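Protein Ves (Pseudomonas fluorescens, PDB 5V00) is of unknown biochemical function, but as the bicupin HutD is involved in histidine utilization in Pseudomonas. Local coordinates at residues B[33-38]-B[144-149]; B[47-52]-B[164-169]. All blocks are in the same frame, centred on the assembly; numbering follows the deposited sequence. Where two conformers were deposited one is given.

Contact 1: residues B[33-38]-B[144-149]; sequences EITRDA and TVLVFS. With FMT (formic acid), chain F.
Thr35 OG1 is hydrogen-bonded to Gln168 OE1, an oxygen that Trp14 NE1 also grips, while the methyl CG2 of the same threonine packs on Leu146 CD2 at 3.9 Å. Threonine suits its place by being two-faced: the polar bond satisfies a buried hydroxyl, and the methyl joins the apolar packing against 144-149. No hydrogen bond links the two segments directly. Ile34 CD1, at the end of a long branched chain, approaches Phe148 CE1 at 3.8 Å, its side chain roughly perpendicular to that of the phenylalanine. Phe148 is also stacked with Phe116.

Arg36 points away from 144-149. Its NH2 forms a salt bridge of 3.1 Å with Glu33 OE1, which lies almost in the guanidinium plane, yet the donor comes from above the carboxylate plane, 89° out of it. Bends in both chains, at chi2 of Glu33 (-60°) and chi3 of Arg36 (67°), bring the two ends together. At the guanidinium edge NH1 donates to O1 of a formic acid molecule, probably from the crystallisation liquor, at 3.0 Å, and NH2 to its O2 at the same length; this is consistent with a bidentate grip on a carboxylate if the acid is ionised.

Two consecutive residues can face 144-149 because Ile34 and Thr35 together oppose Leu49 in a classic beta bulge, here on the face where the large sheets of the two halves of a bicupin pack together.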
loop_
_atom_site.group_PDB
_atom_site.type_symbol
_atom_site.label_atom_id
_atom_site.label_comp_id
_atom_site.label_asym_id
_atom_site.label_seq_id
_atom_site.Cartn_x
_atom_site.Cartn_y
_atom_site.Cartn_z
ATOM N N GLU B 33 -0.970 -6.910 -6.187
ATOM C CA GLU B 33 -0.517 -5.574 -6.412
ATOM C C GLU B 33 0.361 -5.187 -5.222
ATOM O O GLU B 33 0.076 -5.527 -4.067
ATOM C CB GLU B 33 -1.693 -4.574 -6.385
ATOM C CG GLU B 33 -2.772 -4.800 -7.436
ATOM C CD GLU B 33 -2.267 -4.727 -8.842
ATOM O OE1 GLU B 33 -1.357 -3.906 -9.116
ATOM O OE2 GLU B 33 -2.860 -5.374 -9.733
ATOM N N ILE B 34 1.493 -4.541 -5.510
ATOM C CA ILE B 34 2.424 -4.095 -4.449
ATOM C C ILE B 34 2.150 -2.603 -4.177
ATOM O O ILE B 34 1.803 -2.251 -3.019
ATOM C CB ILE B 34 3.894 -4.299 -4.831
ATOM C CG1 ILE B 34 4.176 -5.794 -5.023
ATOM C CG2 ILE B 34 4.811 -3.792 -3.756
ATOM C CD1 ILE B 34 5.551 -6.058 -5.620
ATOM N N THR B 35 2.321 -1.772 -5.170
ATOM C CA THR B 35 2.126 -0.353 -5.045
ATOM C C THR B 35 2.032 0.256 -6.426
ATOM O O THR B 35 2.203 -0.444 -7.443
ATOM C CB THR B 35 3.265 0.250 -4.172
ATOM O OG1 THR B 35 3.104 1.660 -4.049
ATOM C CG2 THR B 35 4.671 0.063 -4.919
ATOM N N ARG B 36 1.666 1.534 -6.499
ATOM C CA ARG B 36 1.401 2.253 -7.727
ATOM C C ARG B 36 1.375 3.717 -7.460
ATOM O O ARG B 36 1.408 4.126 -6.304
ATOM C CB ARG B 36 0.077 1.791 -8.339
ATOM C CG ARG B 36 -1.135 1.950 -7.382
ATOM C CD ARG B 36 -2.448 1.683 -8.093
ATOM N NE ARG B 36 -2.492 0.256 -8.461
ATOM C CZ ARG B 36 -3.499 -0.329 -9.115
ATOM N NH1 ARG B 36 -4.577 0.388 -9.450
ATOM N NH2 ARG B 36 -3.431 -1.635 -9.400
ATOM N N ASP B 37 1.327 4.495 -8.503
ATOM C CA ASP B 37 1.223 5.935 -8.369
ATOM C C ASP B 37 -0.164 6.317 -7.846
ATOM O O ASP B 37 -1.102 5.544 -7.897
ATOM C CB ASP B 37 1.540 6.675 -9.655
ATOM C CG ASP B 37 0.423 6.613 -10.650
ATOM O OD1 ASP B 37 0.139 5.557 -11.251
ATOM O OD2 ASP B 37 -0.364 7.578 -10.755
ATOM N N ALA B 38 -0.165 7.566 -7.459
ATOM C CA ALA B 38 -1.218 8.182 -6.663
ATOM C C ALA B 38 -2.064 9.099 -7.491
ATOM O O ALA B 38 -2.731 9.950 -6.914
ATOM C CB ALA B 38 -0.543 9.011 -5.564
ATOM N N THR B 144 10.580 8.846 -6.594
ATOM C CA THR B 144 10.204 7.583 -5.943
ATOM C C THR B 144 11.289 6.541 -6.174
ATOM O O THR B 144 11.795 6.382 -7.270
ATOM C CB THR B 144 8.888 7.058 -6.529
ATOM O OG1 THR B 144 7.872 8.021 -6.280
ATOM C CG2 THR B 144 8.480 5.726 -5.924
ATOM N N VAL B 145 11.676 5.907 -5.116
ATOM C CA VAL B 145 12.646 4.826 -5.144
ATOM C C VAL B 145 12.048 3.598 -4.537
ATOM O O VAL B 145 11.515 3.636 -3.406
ATOM C CB VAL B 145 14.005 5.186 -4.429
ATOM C CG1 VAL B 145 14.955 3.991 -4.560
ATOM C CG2 VAL B 145 14.599 6.439 -5.017
ATOM N N LEU B 146 12.178 2.455 -5.213
ATOM C CA LEU B 146 11.572 1.220 -4.797
ATOM C C LEU B 146 12.685 0.162 -4.673
ATOM O O LEU B 146 13.599 0.091 -5.566
ATOM C CB LEU B 146 10.504 0.705 -5.795
ATOM C CG LEU B 146 9.369 1.698 -5.965
ATOM C CD1 LEU B 146 8.748 1.423 -7.348
ATOM C CD2 LEU B 146 8.330 1.397 -4.893
ATOM N N VAL B 147 12.633 -0.620 -3.638
ATOM C CA VAL B 147 13.583 -1.719 -3.382
ATOM C C VAL B 147 12.799 -2.973 -3.131
ATOM O O VAL B 147 12.182 -3.120 -2.093
ATOM C CB VAL B 147 14.578 -1.452 -2.219
ATOM C CG1 VAL B 147 15.565 -2.562 -2.069
ATOM C CG2 VAL B 147 15.331 -0.155 -2.422
ATOM N N PHE B 148 12.872 -3.937 -4.068
ATOM C CA PHE B 148 12.095 -5.187 -3.994
ATOM C C PHE B 148 13.027 -6.345 -3.725
ATOM O O PHE B 148 13.933 -6.622 -4.522
ATOM C CB PHE B 148 11.381 -5.422 -5.328
ATOM C CG PHE B 148 10.611 -6.712 -5.410
ATOM C CD1 PHE B 148 9.373 -6.826 -4.793
ATOM C CD2 PHE B 148 11.106 -7.793 -6.129
ATOM C CE1 PHE B 148 8.676 -8.003 -4.821
ATOM C CE2 PHE B 148 10.462 -8.993 -6.130
ATOM C CZ PHE B 148 9.185 -9.099 -5.557
ATOM N N SER B 149 12.863 -7.005 -2.590
ATOM C CA SER B 149 13.719 -8.099 -2.138
ATOM C C SER B 149 13.427 -9.467 -2.757
ATOM O O SER B 149 12.237 -9.848 -2.831
ATOM C CB SER B 149 13.578 -8.252 -0.612
ATOM O OG SER B 149 14.270 -9.387 -0.165
HETATM C C FMT F . -6.612 -1.799 -11.008
HETATM O O1 FMT F . -7.107 -0.797 -10.429
HETATM O O2 FMT F . -6.065 -2.835 -10.320
#

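Contact 2: residues B[47-52]-B[164-169]; sequences WRLSIA and HDCLQV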
loop_
_atom_site.group_PDB
_atom_site.type_symbol
_atom_site.label_atom_id
_atom_site.label_comp_id
_atom_site.label_asym_id
_atom_site.label_seq_id
_atom_site.Cartn_x
_atom_site.Cartn_y
_atom_site.Cartn_z
ATOM N N TRP B 47 2.207 4.386 -13.136
ATOM C CA TRP B 47 3.101 3.221 -12.946
ATOM C C TRP B 47 2.535 2.311 -11.903
ATOM O O TRP B 47 1.732 2.725 -11.026
ATOM C CB TRP B 47 4.527 3.637 -12.581
ATOM C CG TRP B 47 4.669 4.335 -11.266
ATOM C CD1 TRP B 47 4.865 5.657 -11.094
ATOM C CD2 TRP B 47 4.804 3.751 -9.977
ATOM N NE1 TRP B 47 4.927 5.951 -9.762
ATOM C CE2 TRP B 47 4.889 4.782 -9.066
ATOM C CE3 TRP B 47 4.717 2.468 -9.499
ATOM C CZ2 TRP B 47 5.031 4.525 -7.708
ATOM C CZ3 TRP B 47 4.893 2.210 -8.143
ATOM C CH2 TRP B 47 5.007 3.247 -7.284
ATOM N N ARG B 48 2.818 1.007 -12.038
ATOM C CA ARG B 48 2.291 0.030 -11.195
ATOM C C ARG B 48 3.336 -1.068 -11.001
ATOM O O ARG B 48 4.010 -1.423 -11.930
ATOM C CB ARG B 48 0.963 -0.557 -11.738
ATOM C CG ARG B 48 -0.210 0.419 -11.859
ATOM C CD ARG B 48 -1.550 -0.186 -12.351
ATOM N NE ARG B 48 -2.529 0.912 -12.378
ATOM C CZ ARG B 48 -3.804 0.772 -12.727
ATOM N NH1 ARG B 48 -4.279 -0.419 -13.078
ATOM N NH2 ARG B 48 -4.625 1.803 -12.675
ATOM N N LEU B 49 3.442 -1.572 -9.782
ATOM C CA LEU B 49 4.347 -2.691 -9.443
ATOM C C LEU B 49 3.492 -3.816 -8.939
ATOM O O LEU B 49 2.596 -3.607 -8.076
ATOM C CB LEU B 49 5.320 -2.263 -8.346
ATOM C CG LEU B 49 6.640 -2.918 -8.309
ATOM C CD1 LEU B 49 7.427 -2.594 -9.586
ATOM C CD2 LEU B 49 7.414 -2.401 -7.073
ATOM N N SER B 50 3.761 -5.057 -9.377
ATOM C CA SER B 50 2.962 -6.208 -8.989
ATOM C C SER B 50 3.742 -7.513 -9.116
ATOM O O SER B 50 4.804 -7.528 -9.690
ATOM C CB SER B 50 1.675 -6.292 -9.831
ATOM O OG SER B 50 1.939 -6.474 -11.221
ATOM N N ILE B 51 3.178 -8.571 -8.608
ATOM C CA ILE B 51 3.680 -9.910 -8.859
ATOM C C ILE B 51 2.553 -10.652 -9.610
ATOM O O ILE B 51 1.401 -10.736 -9.123
ATOM C CB ILE B 51 4.039 -10.608 -7.596
ATOM C CG1 ILE B 51 5.163 -9.908 -6.839
ATOM C CG2 ILE B 51 4.553 -12.043 -7.927
ATOM C CD1 ILE B 51 5.444 -10.455 -5.461
ATOM N N ALA B 52 2.896 -11.316 -10.711
ATOM C CA ALA B 52 1.921 -12.085 -11.530
ATOM C C ALA B 52 2.253 -13.522 -11.366
ATOM O O ALA B 52 3.427 -13.889 -11.439
ATOM C CB ALA B 52 2.012 -11.681 -12.976
ATOM N N HIS B 164 10.189 -10.825 -1.189
ATOM C CA HIS B 164 9.121 -10.121 -1.903
ATOM C C HIS B 164 8.506 -8.963 -1.141
ATOM O O HIS B 164 7.578 -8.350 -1.644
ATOM C CB HIS B 164 8.027 -11.031 -2.416
ATOM C CG HIS B 164 8.568 -12.192 -3.188
ATOM N ND1 HIS B 164 7.785 -13.298 -3.492
ATOM C CD2 HIS B 164 9.792 -12.409 -3.734
ATOM C CE1 HIS B 164 8.519 -14.143 -4.214
ATOM N NE2 HIS B 164 9.738 -13.635 -4.382
ATOM N N ASP B 165 9.160 -8.581 -0.042
ATOM C CA ASP B 165 8.829 -7.331 0.629
ATOM C C ASP B 165 9.433 -6.180 -0.201
ATOM O O ASP B 165 10.431 -6.404 -0.942
ATOM C CB ASP B 165 9.411 -7.297 2.050
ATOM C CG ASP B 165 8.795 -8.295 3.022
ATOM O OD1 ASP B 165 7.664 -8.812 2.775
ATOM O OD2 ASP B 165 9.449 -8.548 4.063
ATOM N N CYS B 166 8.845 -4.991 -0.130
ATOM C CA CYS B 166 9.296 -3.845 -0.935
ATOM C C CYS B 166 9.322 -2.563 -0.136
ATOM O O CYS B 166 8.330 -2.232 0.474
ATOM C CB CYS B 166 8.298 -3.672 -2.091
ATOM S SG CYS B 166 8.699 -2.458 -3.329
ATOM N N LEU B 167 10.452 -1.848 -0.135
ATOM C CA LEU B 167 10.567 -0.554 0.466
ATOM C C LEU B 167 10.323 0.483 -0.585
ATOM O O LEU B 167 10.708 0.314 -1.768
ATOM C CB LEU B 167 11.956 -0.412 1.046
ATOM C CG LEU B 167 12.197 0.900 1.759
ATOM C CD1 LEU B 167 12.962 0.721 3.042
ATOM C CD2 LEU B 167 12.837 1.921 0.854
ATOM N N GLN B 168 9.604 1.550 -0.231
ATOM C CA GLN B 168 9.298 2.663 -1.116
ATOM C C GLN B 168 9.647 3.992 -0.447
ATOM O O GLN B 168 9.228 4.244 0.691
ATOM C CB GLN B 168 7.847 2.696 -1.487
ATOM C CG GLN B 168 7.415 3.844 -2.369
ATOM C CD GLN B 168 5.996 3.682 -2.959
ATOM O OE1 GLN B 168 5.419 2.604 -2.940
ATOM N NE2 GLN B 168 5.536 4.724 -3.641
ATOM N N VAL B 169 10.447 4.801 -1.141
ATOM C CA VAL B 169 10.702 6.177 -0.705
ATOM C C VAL B 169 9.860 7.019 -1.633
ATOM O O VAL B 169 9.855 6.873 -2.898
ATOM C CB VAL B 169 12.172 6.598 -0.834
ATOM C CG1 VAL B 169 12.296 8.081 -0.397
ATOM C CG2 VAL B 169 13.061 5.681 -0.150
#
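Trp47, Leu49 and Ile51 meet Gln168, Cys166 and His164 in the seam between the two large antiparallel sheets of the bicupin fold. The segments run nearly antiparallel, 159° apart, but their nearest CA atoms, those of Ile51 and His164, are 8.8 Å apart. Side chains, not backbone hydrogen bonds, therefore join them, and Trp47, Leu49 and Ile51, every second residue of 47-52, supply those of the first strand.

Two pairs pack by van der Waals contact. Leu49 CD2 meets Cys166 SG at 4.0 Å; with SG anti to the backbone N (chi1 -174°), the small thiol reaches into the seam and meets the leucine methyl without needing the bulk of a second large side chain. Ile51 CD1 packs on the aliphatic CB of His164, also at 4.0 Å. His164 precedes its strand, and its carbonyl oxygen is hydrogen-bonded to Tyr19 OH.

The remaining pair brings a polar group against an aromatic one. The extended Gln168 chain carries its amide to Trp47 from the opposite direction, and hydrogen bonds fix which way the amide is turned: with OE1 engaged by Thr35 and Trp14, NE2 is left to bond Asp170 OD1. The ring and amide planes are 58° apart, and NE2 sits at the indole edge, near the ring plane, 4.0 Å from CH2.

In the fold
The two contacts are parts of one interface, with centres about 4 Å apart. Segments 33-38 and 47-52 lie on neighbouring strands of the six-stranded sheet; 144-149 and 164-169 reach neighbouring strands of the five-stranded sheet facing it. Along the chain the order is 33-38, 47-52, 144-149, 164-169, so the contacts cross rather than nest. Contact 1 is tied to contact 2 by the backbone bond from Val169 N to Val145 O, 2.8 Å, within one sheet, and between the sheets by the bond from Thr35 to Gln168. Together they join early and late parts of the bicupin through its buried centre.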